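PDB 5EZM: 4-amino-4-deoxy-L-arabinose transferase or related glycosyltransferases of PMT family from Cupriavidus metallidurans, which probably transfers 4-amino-4-deoxy-L-arabinose from a polyprenyl phosphate carrier to lipid A, acting as a zinc-binding membrane glycosyltransferase of the GT-C fold. Local coordinates for residues V44-L49 with S117-I122; H53-D58 with A155-L160; A144-P149 with G445-F450; A138-L143 with G434-V439. All coordinates share one frame; numbering follows the deposited sequence.

Contact 1 (V44-L49 with S117-I122); sequences VWFVSL and SGLLGI. With MPG ([(Z)-octadec-9-enyl] (2R)-2,3-bis(oxidanyl)propanoate), chain B; MPG ([(Z)-octadec-9-enyl] (2R)-2,3-bis(oxidanyl)propanoate), chain F.
Leu-119 lays its branched end over one face of the Trp-45 indole, and this match of aliphatic chain to aromatic plane forms the tight centre of the packing between transmembrane helices 31-47 and 112-133 of the GT-C fold. The CD2 methyl of Leu-119 lies 3.7 Å from the centroid of the five-membered ring of Trp-45 and 14° off its normal, a CH-pi contact. The ring arrives there because Trp-45 CG stands anti to the backbone N (chi1 -171°), which carries the indole toward the opposing helix. With no side chain at Gly-118, the ring edge can lie close to the helix backbone, Trp-45 CZ2 4.0 Å from Gly-118 CA. A polar bond fixes the plane further, since the NE1 of Trp-45 is hydrogen-bonded to Ala-115 O, one turn before Leu-119 on helix 112-133. Replacing Trp-45 with an alanine would probably leave Leu-119 without the face it rests on and Ala-115 O without its indole donor.

The fit is looser toward Ile-122, whose CD1 approaches Trp-45 CH2 only to 4.4 Å. On the lipid side, Phe-46 forms a close-packed border where protein gives way to ligand: Phe-46 CZ meets Leu-119 CD1 at 3.6 Å, and Phe-46 CD1 lies 3.6 Å from C8 of the chain B MPG.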
loop_
_atom_site.group_PDB
_atom_site.type_symbol
_atom_site.label_atom_id
_atom_site.label_comp_id
_atom_site.label_asym_id
_atom_site.label_seq_id
_atom_site.Cartn_x
_atom_site.Cartn_y
_atom_site.Cartn_z
ATOM N N VAL A 44 9.378 12.403 10.410
ATOM C CA VAL A 44 8.713 11.193 10.879
ATOM C C VAL A 44 8.248 10.369 9.688
ATOM O O VAL A 44 8.250 9.132 9.736
ATOM C CB VAL A 44 7.552 11.545 11.830
ATOM C CG1 VAL A 44 6.700 10.316 12.141
ATOM C CG2 VAL A 44 8.095 12.142 13.118
ATOM N N TRP A 45 7.888 11.039 8.592
ATOM C CA TRP A 45 7.369 10.344 7.419
ATOM C C TRP A 45 8.402 9.392 6.832
ATOM O O TRP A 45 8.070 8.261 6.455
ATOM C CB TRP A 45 6.923 11.369 6.379
ATOM C CG TRP A 45 6.188 10.796 5.212
ATOM C CD1 TRP A 45 6.725 10.373 4.031
ATOM C CD2 TRP A 45 4.774 10.601 5.103
ATOM N NE1 TRP A 45 5.732 9.921 3.197
ATOM C CE2 TRP A 45 4.526 10.049 3.833
ATOM C CE3 TRP A 45 3.694 10.836 5.959
ATOM C CZ2 TRP A 45 3.242 9.729 3.399
ATOM C CZ3 TRP A 45 2.421 10.517 5.526
ATOM C CH2 TRP A 45 2.206 9.971 4.258
ATOM N N PHE A 46 9.660 9.820 6.755
ATOM C CA PHE A 46 10.693 9.025 6.099
ATOM C C PHE A 46 11.470 8.131 7.055
ATOM O O PHE A 46 11.751 6.976 6.715
ATOM C CB PHE A 46 11.654 9.938 5.331
ATOM C CG PHE A 46 11.044 10.526 4.092
ATOM C CD1 PHE A 46 10.999 9.796 2.915
ATOM C CD2 PHE A 46 10.488 11.794 4.111
ATOM C CE1 PHE A 46 10.423 10.324 1.776
ATOM C CE2 PHE A 46 9.911 12.329 2.972
ATOM C CZ PHE A 46 9.879 11.592 1.804
ATOM N N VAL A 47 11.817 8.628 8.246
ATOM C CA VAL A 47 12.533 7.800 9.216
ATOM C C VAL A 47 11.738 6.535 9.524
ATOM O O VAL A 47 12.277 5.420 9.501
ATOM C CB VAL A 47 12.839 8.605 10.492
ATOM C CG1 VAL A 47 13.297 7.676 11.611
ATOM C CG2 VAL A 47 13.892 9.664 10.205
ATOM N N SER A 48 10.435 6.687 9.780
ATOM C CA SER A 48 9.586 5.536 10.075
ATOM C C SER A 48 9.571 4.511 8.948
ATOM O O SER A 48 9.175 3.362 9.177
ATOM C CB SER A 48 8.160 6.000 10.374
ATOM O OG SER A 48 7.660 6.811 9.326
ATOM N N LEU A 49 9.992 4.894 7.739
ATOM C CA LEU A 49 10.072 3.924 6.654
ATOM C C LEU A 49 11.090 2.829 6.948
ATOM O O LEU A 49 10.880 1.672 6.567
ATOM C CB LEU A 49 10.430 4.624 5.345
ATOM C CG LEU A 49 9.366 5.496 4.684
ATOM C CD1 LEU A 49 9.931 6.120 3.420
ATOM C CD2 LEU A 49 8.123 4.679 4.376
ATOM N N SER A 117 3.929 8.362 -2.955
ATOM C CA SER A 117 2.526 8.386 -3.352
ATOM C C SER A 117 1.668 9.052 -2.289
ATOM O O SER A 117 0.767 9.835 -2.610
ATOM C CB SER A 117 2.029 6.970 -3.630
ATOM O OG SER A 117 2.614 6.455 -4.810
ATOM N N GLY A 118 1.931 8.754 -1.015
ATOM C CA GLY A 118 1.170 9.389 0.051
ATOM C C GLY A 118 1.356 10.893 0.070
ATOM O O GLY A 118 0.380 11.656 0.100
ATOM N N LEU A 119 2.616 11.343 0.040
ATOM C CA LEU A 119 2.874 12.778 -0.029
ATOM C C LEU A 119 2.198 13.400 -1.244
ATOM O O LEU A 119 1.649 14.504 -1.162
ATOM C CB LEU A 119 4.377 13.045 -0.065
ATOM C CG LEU A 119 5.167 12.653 1.180
ATOM C CD1 LEU A 119 6.642 12.986 0.997
ATOM C CD2 LEU A 119 4.597 13.350 2.405
ATOM N N LEU A 120 2.214 12.694 -2.375
ATOM C CA LEU A 120 1.607 13.216 -3.593
ATOM C C LEU A 120 0.103 13.391 -3.426
ATOM O O LEU A 120 -0.458 14.421 -3.821
ATOM C CB LEU A 120 1.916 12.283 -4.764
ATOM C CG LEU A 120 1.524 12.782 -6.151
ATOM C CD1 LEU A 120 2.156 14.140 -6.419
ATOM C CD2 LEU A 120 1.932 11.782 -7.214
ATOM N N GLY A 121 -0.563 12.393 -2.841
ATOM C CA GLY A 121 -1.989 12.518 -2.588
ATOM C C GLY A 121 -2.314 13.681 -1.672
ATOM O O GLY A 121 -3.250 14.447 -1.931
ATOM N N ILE A 122 -1.542 13.836 -0.590
ATOM C CA ILE A 122 -1.728 14.995 0.281
ATOM C C ILE A 122 -1.605 16.283 -0.523
ATOM O O ILE A 122 -2.507 17.129 -0.521
ATOM C CB ILE A 122 -0.720 14.970 1.444
ATOM C CG1 ILE A 122 -0.973 13.768 2.352
ATOM C CG2 ILE A 122 -0.799 16.270 2.231
ATOM C CD1 ILE A 122 0.005 13.664 3.509
HETATM C C2 MPG B . 16.307 5.864 8.682
HETATM C C3 MPG B . 16.677 6.382 7.298
HETATM C C4 MPG B . 15.522 7.088 6.605
HETATM C C5 MPG B . 15.875 7.443 5.152
HETATM C C6 MPG B . 14.972 8.534 4.553
HETATM C C7 MPG B . 15.425 8.933 3.134
HETATM C C8 MPG B . 14.522 10.016 2.498
HETATM C C9 MPG B . 14.733 10.135 0.969
HETATM C C10 MPG B . 13.645 11.013 0.290
HETATM C C11 MPG B . 13.658 10.888 -1.250
HETATM C C12 MPG B . 12.693 11.909 -1.947
HETATM C C1 MPG B . 17.433 5.044 9.320
HETATM C C2 MPG F . 6.337 14.444 -4.028
HETATM C C3 MPG F . 4.916 14.988 -3.943
HETATM C C4 MPG F . 4.865 16.479 -3.639
HETATM C C5 MPG F . 3.421 17.003 -3.628
HETATM C C6 MPG F . 3.282 18.387 -4.281
HETATM C C7 MPG F . 1.879 18.613 -4.874
HETATM C C8 MPG F . 1.633 20.089 -5.264
HETATM C C1 MPG F . 6.385 13.056 -4.672
#

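Contact 2 (H53-D58 with A155-L160); sequences HLVGPD and AHFNTL
Asp-58 and Val-55 meet Phe-157, Asn-158 and Thr-159 where two loops of the GT-C fold come together, one leading into helix 58-72 and the other joining helix 149-155 to helix 160-178. Enzymes of this fold characteristically carry an acidic residue in the first extracytoplasmic loop, and the place of Asp-58 is consistent with that pattern; its side chain lies about 12 Å from the bound zinc ion. Traced outward, the aspartate passes from backbone and ring to the threonine. Its CB lies 3.9 Å from Asn-158 O and 4.4 Å from Phe-157 CE2. With CG set anti to the carbonyl carbon (chi1 -67°), the carboxylate runs beside the Thr-159 side chain, the two pointing the same way. Asp-58 CG and OD2 each lie 4.0 Å from Thr-159 OG1, a distance of packing and not of a hydrogen bond. The strong polar partner lies one turn further on, where Asp-58 OD1 forms a salt bridge with Arg-61.

Between the loops, the carboxylate of Glu-59 supplies the polar link that the two segments lack: its OE1 takes the N-H of Val-55 and its OE2 that of Asn-158. The remaining contact is apolar. Val-55 and Phe-157 cross at about a right angle, with Val-55 CB 3.9 Å from Phe-157 CE1 and Val-55 CG1 4.2 Å from Phe-157 CZ.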
loop_
_atom_site.group_PDB
_atom_site.type_symbol
_atom_site.label_atom_id
_atom_site.label_comp_id
_atom_site.label_asym_id
_atom_site.label_seq_id
_atom_site.Cartn_x
_atom_site.Cartn_y
_atom_site.Cartn_z
ATOM N N HIS A 53 11.097 -4.509 9.508
ATOM C CA HIS A 53 11.443 -5.472 8.478
ATOM C C HIS A 53 10.259 -5.676 7.541
ATOM O O HIS A 53 9.111 -5.368 7.873
ATOM C CB HIS A 53 11.868 -6.800 9.099
ATOM C CG HIS A 53 13.197 -6.744 9.783
ATOM N ND1 HIS A 53 13.328 -6.535 11.139
ATOM C CD2 HIS A 53 14.454 -6.859 9.296
ATOM C CE1 HIS A 53 14.609 -6.530 11.459
ATOM N NE2 HIS A 53 15.315 -6.722 10.358
ATOM N N LEU A 54 10.550 -6.200 6.352
ATOM C CA LEU A 54 9.529 -6.333 5.321
ATOM C C LEU A 54 8.490 -7.373 5.723
ATOM O O LEU A 54 8.831 -8.479 6.152
ATOM C CB LEU A 54 10.165 -6.711 3.985
ATOM C CG LEU A 54 11.100 -5.671 3.366
ATOM C CD1 LEU A 54 11.592 -6.146 2.014
ATOM C CD2 LEU A 54 10.403 -4.326 3.245
ATOM N N VAL A 55 7.220 -7.011 5.578
ATOM C CA VAL A 55 6.102 -7.853 5.980
ATOM C C VAL A 55 5.535 -8.513 4.729
ATOM O O VAL A 55 5.001 -7.837 3.843
ATOM C CB VAL A 55 5.032 -7.041 6.723
ATOM C CG1 VAL A 55 3.769 -7.869 6.926
ATOM C CG2 VAL A 55 5.580 -6.549 8.058
ATOM N N GLY A 56 5.648 -9.836 4.652
ATOM C CA GLY A 56 5.085 -10.579 3.540
ATOM C C GLY A 56 3.575 -10.692 3.625
ATOM O O GLY A 56 3.000 -10.534 4.701
ATOM N N PRO A 57 2.917 -10.975 2.492
ATOM C CA PRO A 57 3.543 -11.184 1.181
ATOM C C PRO A 57 3.862 -9.906 0.406
ATOM O O PRO A 57 4.874 -9.877 -0.291
ATOM C CB PRO A 57 2.492 -12.003 0.430
ATOM C CG PRO A 57 1.201 -11.595 1.038
ATOM C CD PRO A 57 1.488 -11.334 2.486
ATOM N N ASP A 58 3.027 -8.873 0.550
ATOM C CA ASP A 58 3.064 -7.734 -0.366
ATOM C C ASP A 58 4.415 -7.024 -0.344
ATOM O O ASP A 58 5.088 -6.914 -1.377
ATOM C CB ASP A 58 1.937 -6.762 -0.025
ATOM C CG ASP A 58 0.568 -7.344 -0.305
ATOM O OD1 ASP A 58 0.445 -8.117 -1.279
ATOM O OD2 ASP A 58 -0.379 -7.031 0.447
ATOM N N ALA A 155 0.460 4.476 3.311
ATOM C CA ALA A 155 1.567 5.228 2.735
ATOM C C ALA A 155 2.922 4.717 3.204
ATOM O O ALA A 155 3.930 4.992 2.545
ATOM C CB ALA A 155 1.430 6.709 3.076
ATOM N N HIS A 156 2.973 3.988 4.322
ATOM C CA HIS A 156 4.224 3.440 4.832
ATOM C C HIS A 156 4.291 1.920 4.720
ATOM O O HIS A 156 5.140 1.293 5.364
ATOM C CB HIS A 156 4.438 3.870 6.281
ATOM C CG HIS A 156 4.822 5.306 6.426
ATOM N ND1 HIS A 156 3.996 6.338 6.041
ATOM C CD2 HIS A 156 5.952 5.883 6.898
ATOM C CE1 HIS A 156 4.595 7.491 6.277
ATOM N NE2 HIS A 156 5.782 7.242 6.799
ATOM N N PHE A 157 3.425 1.316 3.911
ATOM C CA PHE A 157 3.364 -0.133 3.765
ATOM C C PHE A 157 3.490 -0.473 2.289
ATOM O O PHE A 157 2.629 -0.094 1.490
ATOM C CB PHE A 157 2.058 -0.683 4.344
ATOM C CG PHE A 157 2.019 -2.176 4.430
ATOM C CD1 PHE A 157 2.610 -2.834 5.496
ATOM C CD2 PHE A 157 1.389 -2.925 3.448
ATOM C CE1 PHE A 157 2.578 -4.211 5.580
ATOM C CE2 PHE A 157 1.350 -4.302 3.529
ATOM C CZ PHE A 157 1.947 -4.947 4.596
ATOM N N ASN A 158 4.554 -1.191 1.932
ATOM C CA ASN A 158 4.892 -1.402 0.528
ATOM C C ASN A 158 3.873 -2.285 -0.182
ATOM O O ASN A 158 4.002 -3.513 -0.196
ATOM C CB ASN A 158 6.293 -2.007 0.399
ATOM C CG ASN A 158 6.745 -2.121 -1.041
ATOM O OD1 ASN A 158 6.232 -1.431 -1.921
ATOM N ND2 ASN A 158 7.713 -2.994 -1.290
ATOM N N THR A 159 2.868 -1.657 -0.785
ATOM C CA THR A 159 1.865 -2.354 -1.576
ATOM C C THR A 159 1.456 -1.447 -2.727
ATOM O O THR A 159 1.639 -0.229 -2.671
ATOM C CB THR A 159 0.646 -2.745 -0.731
ATOM O OG1 THR A 159 -0.232 -3.567 -1.508
ATOM C CG2 THR A 159 -0.108 -1.506 -0.277
ATOM N N LEU A 160 0.900 -2.051 -3.779
ATOM C CA LEU A 160 0.524 -1.275 -4.958
ATOM C C LEU A 160 -0.663 -0.358 -4.703
ATOM O O LEU A 160 -0.843 0.621 -5.438
ATOM C CB LEU A 160 0.205 -2.208 -6.126
ATOM C CG LEU A 160 1.342 -2.500 -7.105
ATOM C CD1 LEU A 160 2.586 -2.955 -6.370
ATOM C CD2 LEU A 160 0.906 -3.545 -8.113
#

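Contact 3 (A144-P149 with G445-F450)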
loop_
_atom_site.group_PDB
_atom_site.type_symbol
_atom_site.label_atom_id
_atom_site.label_comp_id
_atom_site.label_asym_id
_atom_site.label_seq_id
_atom_site.Cartn_x
_atom_site.Cartn_y
_atom_site.Cartn_z
ATOM N N ALA A 144 -6.247 16.391 7.502
ATOM C CA ALA A 144 -7.137 15.238 7.427
ATOM C C ALA A 144 -6.414 14.020 6.869
ATOM O O ALA A 144 -6.420 12.945 7.482
ATOM C CB ALA A 144 -8.358 15.580 6.575
ATOM N N LEU A 145 -5.783 14.169 5.702
ATOM C CA LEU A 145 -5.080 13.039 5.104
ATOM C C LEU A 145 -3.902 12.591 5.960
ATOM O O LEU A 145 -3.586 11.395 5.998
ATOM C CB LEU A 145 -4.621 13.398 3.692
ATOM C CG LEU A 145 -5.761 13.670 2.709
ATOM C CD1 LEU A 145 -5.213 14.051 1.350
ATOM C CD2 LEU A 145 -6.664 12.454 2.596
ATOM N N LEU A 146 -3.252 13.523 6.662
ATOM C CA LEU A 146 -2.140 13.146 7.526
ATOM C C LEU A 146 -2.615 12.267 8.677
ATOM O O LEU A 146 -2.013 11.227 8.967
ATOM C CB LEU A 146 -1.437 14.396 8.055
ATOM C CG LEU A 146 -0.227 14.151 8.962
ATOM C CD1 LEU A 146 0.907 13.487 8.194
ATOM C CD2 LEU A 146 0.245 15.445 9.604
ATOM N N ALA A 147 -3.706 12.663 9.338
ATOM C CA ALA A 147 -4.195 11.923 10.497
ATOM C C ALA A 147 -4.924 10.642 10.124
ATOM O O ALA A 147 -5.039 9.746 10.969
ATOM C CB ALA A 147 -5.126 12.803 11.334
ATOM N N ALA A 148 -5.427 10.537 8.899
ATOM C CA ALA A 148 -6.168 9.355 8.481
ATOM C C ALA A 148 -5.257 8.134 8.533
ATOM O O ALA A 148 -4.269 8.078 7.784
ATOM C CB ALA A 148 -6.736 9.538 7.077
ATOM N N PRO A 149 -5.538 7.152 9.392
ATOM C CA PRO A 149 -4.622 6.010 9.522
ATOM C C PRO A 149 -4.510 5.179 8.260
ATOM O O PRO A 149 -3.450 4.591 8.021
ATOM C CB PRO A 149 -5.235 5.204 10.673
ATOM C CG PRO A 149 -6.673 5.551 10.636
ATOM C CD PRO A 149 -6.727 7.000 10.245
ATOM N N GLY A 445 -1.019 14.557 16.629
ATOM C CA GLY A 445 -1.059 13.520 17.645
ATOM C C GLY A 445 -1.571 12.200 17.105
ATOM O O GLY A 445 -1.017 11.140 17.404
ATOM N N MET A 446 -2.633 12.247 16.296
ATOM C CA MET A 446 -3.161 11.029 15.688
ATOM C C MET A 446 -2.126 10.378 14.783
ATOM O O MET A 446 -1.906 9.163 14.845
ATOM C CB MET A 446 -4.435 11.344 14.904
ATOM C CG MET A 446 -5.620 11.660 15.780
ATOM S SD MET A 446 -6.052 10.237 16.789
ATOM C CE MET A 446 -6.566 11.054 18.290
ATOM N N TYR A 447 -1.476 11.177 13.933
ATOM C CA TYR A 447 -0.503 10.635 12.992
ATOM C C TYR A 447 0.659 9.975 13.724
ATOM O O TYR A 447 1.066 8.857 13.385
ATOM C CB TYR A 447 -0.004 11.742 12.067
ATOM C CG TYR A 447 1.246 11.379 11.300
ATOM C CD1 TYR A 447 1.224 10.388 10.329
ATOM C CD2 TYR A 447 2.445 12.032 11.543
ATOM C CE1 TYR A 447 2.360 10.056 9.626
ATOM C CE2 TYR A 447 3.586 11.709 10.841
ATOM C CZ TYR A 447 3.537 10.721 9.885
ATOM O OH TYR A 447 4.673 10.391 9.185
ATOM N N LEU A 448 1.204 10.654 14.737
ATOM C CA LEU A 448 2.261 10.039 15.532
ATOM C C LEU A 448 1.758 8.777 16.224
ATOM O O LEU A 448 2.495 7.793 16.350
ATOM C CB LEU A 448 2.803 11.038 16.554
ATOM C CG LEU A 448 3.503 12.281 15.998
ATOM C CD1 LEU A 448 4.002 13.173 17.126
ATOM C CD2 LEU A 448 4.642 11.899 15.068
ATOM N N GLY A 449 0.501 8.782 16.663
ATOM C CA GLY A 449 -0.088 7.630 17.316
ATOM C C GLY A 449 -0.138 6.406 16.427
ATOM O O GLY A 449 0.416 5.355 16.767
ATOM N N PHE A 450 -0.795 6.534 15.274
ATOM C CA PHE A 450 -0.875 5.404 14.358
ATOM C C PHE A 450 0.494 5.029 13.810
ATOM O O PHE A 450 0.727 3.859 13.482
ATOM C CB PHE A 450 -1.852 5.714 13.228
ATOM C CG PHE A 450 -3.288 5.726 13.667
ATOM C CD1 PHE A 450 -3.961 4.539 13.904
ATOM C CD2 PHE A 450 -3.959 6.921 13.858
ATOM C CE1 PHE A 450 -5.278 4.542 14.315
ATOM C CE2 PHE A 450 -5.277 6.928 14.270
ATOM C CZ PHE A 450 -5.936 5.736 14.498
#
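Ala-147 and Tyr-447 bring their CA atoms to 4.6 Å, a close backbone approach consistent with the small side chain of Ala-147 at the end of helix 135-147. Ala-148 then leaves the helical path and occupies the N-cap position before helix 149-155, which begins with Pro-149; the partner, 445-450, lies within helix 435-456, so the contact joins transmembrane helices of the GT-C fold. On both sides of this meeting point an aliphatic group covers an aromatic face. Leu-146 CD1 stands over the centre of the Tyr-447 ring, 3.7 Å from its centroid and 10° off the normal. The tyrosine offers that face with its CG anti to the backbone N (chi1 165°). Beyond the break, Pro-149 CB repeats the theme at 3.5 Å from the centroid of the Phe-450 ring, again over its centre. Between these two CH-pi contacts, Ala-147 CB packs on Met-446 CB at 3.9 Å, after which the methionine chain bends away. No hydrogen bond crosses between the two segments; the contact is apolar. Helix 31-47 meets the tyrosine through Val-44 and Trp-45, helix 403-430 places Met-420 against Met-446 and Phe-450, and Leu-145 touches Ile-122 of helix 112-133.

Contact 4 (A138-L143 with G434-V439); sequences AAFTGL and GVLPSV. With MPG ([(Z)-octadec-9-enyl] (2R)-2,3-bis(oxidanyl)propanoate), chain C.
Ala-139 opens the contact lightly, its CB 4.2 Å from Leu-436 CD1. The next residue, Phe-140, makes the largest single contribution. With CG anti to the carbonyl carbon (chi1 -75°), its ring reaches over from helix 135-147 to helix 435-456; the short segments here run nearly parallel, 14° apart, with axes 10.6 Å from each other. The ring is met from two directions: Leu-436 CD1 lies over one face, displaced toward the rim and 4.0 Å from the ring centroid, while Val-439 CB sits at the edge in the ring plane, 3.7 Å from Phe-140 CE1. Val-435 CG1 adds a more distant touch at CZ. A serine in place of Phe-140 would probably open a gap between the helices and leave Leu-436 and Val-439 without their shared aromatic partner. One turn on, Leu-143 divides its two methyls: CD1 packs on Leu-436 CD1 at 3.8 Å, and CD2 turns to the chain C MPG, meeting its C8 at 3.6 Å. Pro-437 touches the same lipid from the other helix. Around this transmembrane pair, helix 352-365 presses Leu-364 on Phe-140 and Val-439, helix 369-389 brings Trp-372 to Val-439, and helix 112-133 packs against Ala-138 and Thr-141.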
loop_
_atom_site.group_PDB
_atom_site.type_symbol
_atom_site.label_atom_id
_atom_site.label_comp_id
_atom_site.label_asym_id
_atom_site.label_seq_id
_atom_site.Cartn_x
_atom_site.Cartn_y
_atom_site.Cartn_z
ATOM N N ALA A 138 -7.904 23.948 2.568
ATOM C CA ALA A 138 -6.799 23.128 2.080
ATOM C C ALA A 138 -5.934 22.635 3.230
ATOM O O ALA A 138 -5.526 21.467 3.256
ATOM C CB ALA A 138 -5.958 23.917 1.080
ATOM N N ALA A 139 -5.640 23.516 4.190
ATOM C CA ALA A 139 -4.909 23.096 5.380
ATOM C C ALA A 139 -5.652 21.978 6.099
ATOM O O ALA A 139 -5.056 20.962 6.480
ATOM C CB ALA A 139 -4.684 24.285 6.313
ATOM N N PHE A 140 -6.968 22.133 6.263
ATOM C CA PHE A 140 -7.741 21.066 6.885
ATOM C C PHE A 140 -7.676 19.772 6.076
ATOM O O PHE A 140 -7.741 18.680 6.652
ATOM C CB PHE A 140 -9.189 21.515 7.084
ATOM C CG PHE A 140 -9.364 22.481 8.213
ATOM C CD1 PHE A 140 -8.987 22.131 9.498
ATOM C CD2 PHE A 140 -9.902 23.734 7.996
ATOM C CE1 PHE A 140 -9.142 23.017 10.547
ATOM C CE2 PHE A 140 -10.061 24.627 9.041
ATOM C CZ PHE A 140 -9.681 24.267 10.318
ATOM N N THR A 141 -7.537 19.868 4.751
ATOM C CA THR A 141 -7.424 18.660 3.937
ATOM C C THR A 141 -6.084 17.971 4.165
ATOM O O THR A 141 -6.028 16.743 4.317
ATOM C CB THR A 141 -7.620 19.005 2.458
ATOM O OG1 THR A 141 -9.018 19.143 2.179
ATOM C CG2 THR A 141 -7.041 17.926 1.560
ATOM N N GLY A 142 -4.996 18.746 4.202
ATOM C CA GLY A 142 -3.698 18.160 4.502
ATOM C C GLY A 142 -3.666 17.499 5.867
ATOM O O GLY A 142 -3.194 16.368 6.014
ATOM N N LEU A 143 -4.180 18.194 6.885
ATOM C CA LEU A 143 -4.259 17.605 8.219
ATOM C C LEU A 143 -5.120 16.348 8.215
ATOM O O LEU A 143 -4.770 15.341 8.844
ATOM C CB LEU A 143 -4.816 18.630 9.205
ATOM C CG LEU A 143 -4.017 19.928 9.283
ATOM C CD1 LEU A 143 -4.773 20.980 10.069
ATOM C CD2 LEU A 143 -2.663 19.661 9.905
ATOM N N GLY A 434 -8.113 29.102 18.367
ATOM C CA GLY A 434 -8.736 28.878 17.077
ATOM C C GLY A 434 -8.953 27.414 16.754
ATOM O O GLY A 434 -8.348 26.534 17.377
ATOM N N VAL A 435 -9.815 27.139 15.775
ATOM C CA VAL A 435 -10.093 25.755 15.406
ATOM C C VAL A 435 -8.915 25.153 14.653
ATOM O O VAL A 435 -8.523 24.008 14.903
ATOM C CB VAL A 435 -11.395 25.670 14.588
ATOM C CG1 VAL A 435 -11.556 24.289 13.983
ATOM C CG2 VAL A 435 -12.589 26.004 15.463
ATOM N N LEU A 436 -8.322 25.915 13.731
ATOM C CA LEU A 436 -7.245 25.376 12.902
ATOM C C LEU A 436 -6.034 24.913 13.705
ATOM O O LEU A 436 -5.543 23.801 13.444
ATOM C CB LEU A 436 -6.849 26.404 11.837
ATOM C CG LEU A 436 -5.661 26.031 10.946
ATOM C CD1 LEU A 436 -5.859 24.664 10.308
ATOM C CD2 LEU A 436 -5.451 27.092 9.881
ATOM N N PRO A 437 -5.493 25.681 14.663
ATOM C CA PRO A 437 -4.364 25.142 15.444
ATOM C C PRO A 437 -4.730 23.901 16.242
ATOM O O PRO A 437 -3.939 22.951 16.305
ATOM C CB PRO A 437 -3.973 26.317 16.353
ATOM C CG PRO A 437 -5.201 27.152 16.441
ATOM C CD PRO A 437 -5.828 27.054 15.083
ATOM N N SER A 438 -5.922 23.882 16.845
ATOM C CA SER A 438 -6.364 22.707 17.590
ATOM C C SER A 438 -6.430 21.479 16.689
ATOM O O SER A 438 -5.958 20.395 17.057
ATOM C CB SER A 438 -7.725 22.985 18.233
ATOM O OG SER A 438 -8.123 21.928 19.087
ATOM N N VAL A 439 -7.004 21.633 15.493
ATOM C CA VAL A 439 -7.102 20.516 14.557
ATOM C C VAL A 439 -5.717 20.087 14.090
ATOM O O VAL A 439 -5.465 18.896 13.876
ATOM C CB VAL A 439 -8.016 20.889 13.372
ATOM C CG1 VAL A 439 -8.073 19.761 12.361
ATOM C CG2 VAL A 439 -9.414 21.205 13.861
HETATM C C2 MPG C . -2.129 27.810 13.225
HETATM C C3 MPG C . -1.163 27.187 12.222
HETATM C C4 MPG C . -1.236 25.667 12.202
HETATM C C5 MPG C . -0.260 25.045 11.188
HETATM C C6 MPG C . -0.858 23.820 10.473
HETATM C C7 MPG C . -0.253 23.583 9.074
HETATM C C8 MPG C . -1.032 22.497 8.295
HETATM C C9 MPG C . -0.252 21.910 7.092
HETATM C C10 MPG C . -0.643 20.432 6.811
HETATM C C11 MPG C . 0.361 19.715 5.881
HETATM C C12 MPG C . 0.473 18.174 6.161
HETATM C C13 MPG C . 1.549 17.500 5.282
HETATM C C14 MPG C . 2.169 16.227 5.941
HETATM C C1 MPG C . -2.286 29.321 13.029
#

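How the contacts relate
Contacts 1, 3 and 4 are buried apolar packing between membrane helices, whereas contact 2 joins loops and is only partly buried, although its centre is the nearest to that of the chain. Contacts 3 and 4 hold the same pair, helices 135-147 and 435-456, at successive levels. The three helical contacts share one chemistry, aliphatic carbons over aromatic faces; contact 2 instead mixes a phenylalanine with polar and charged groups some way from the zinc site. Tyr-447 of contact 3 reaches Val-44 and Trp-45 of contact 1, and the Trp-45 ring stacks edge-to-face with that of His-156 from contact 2, linking membrane core to loops.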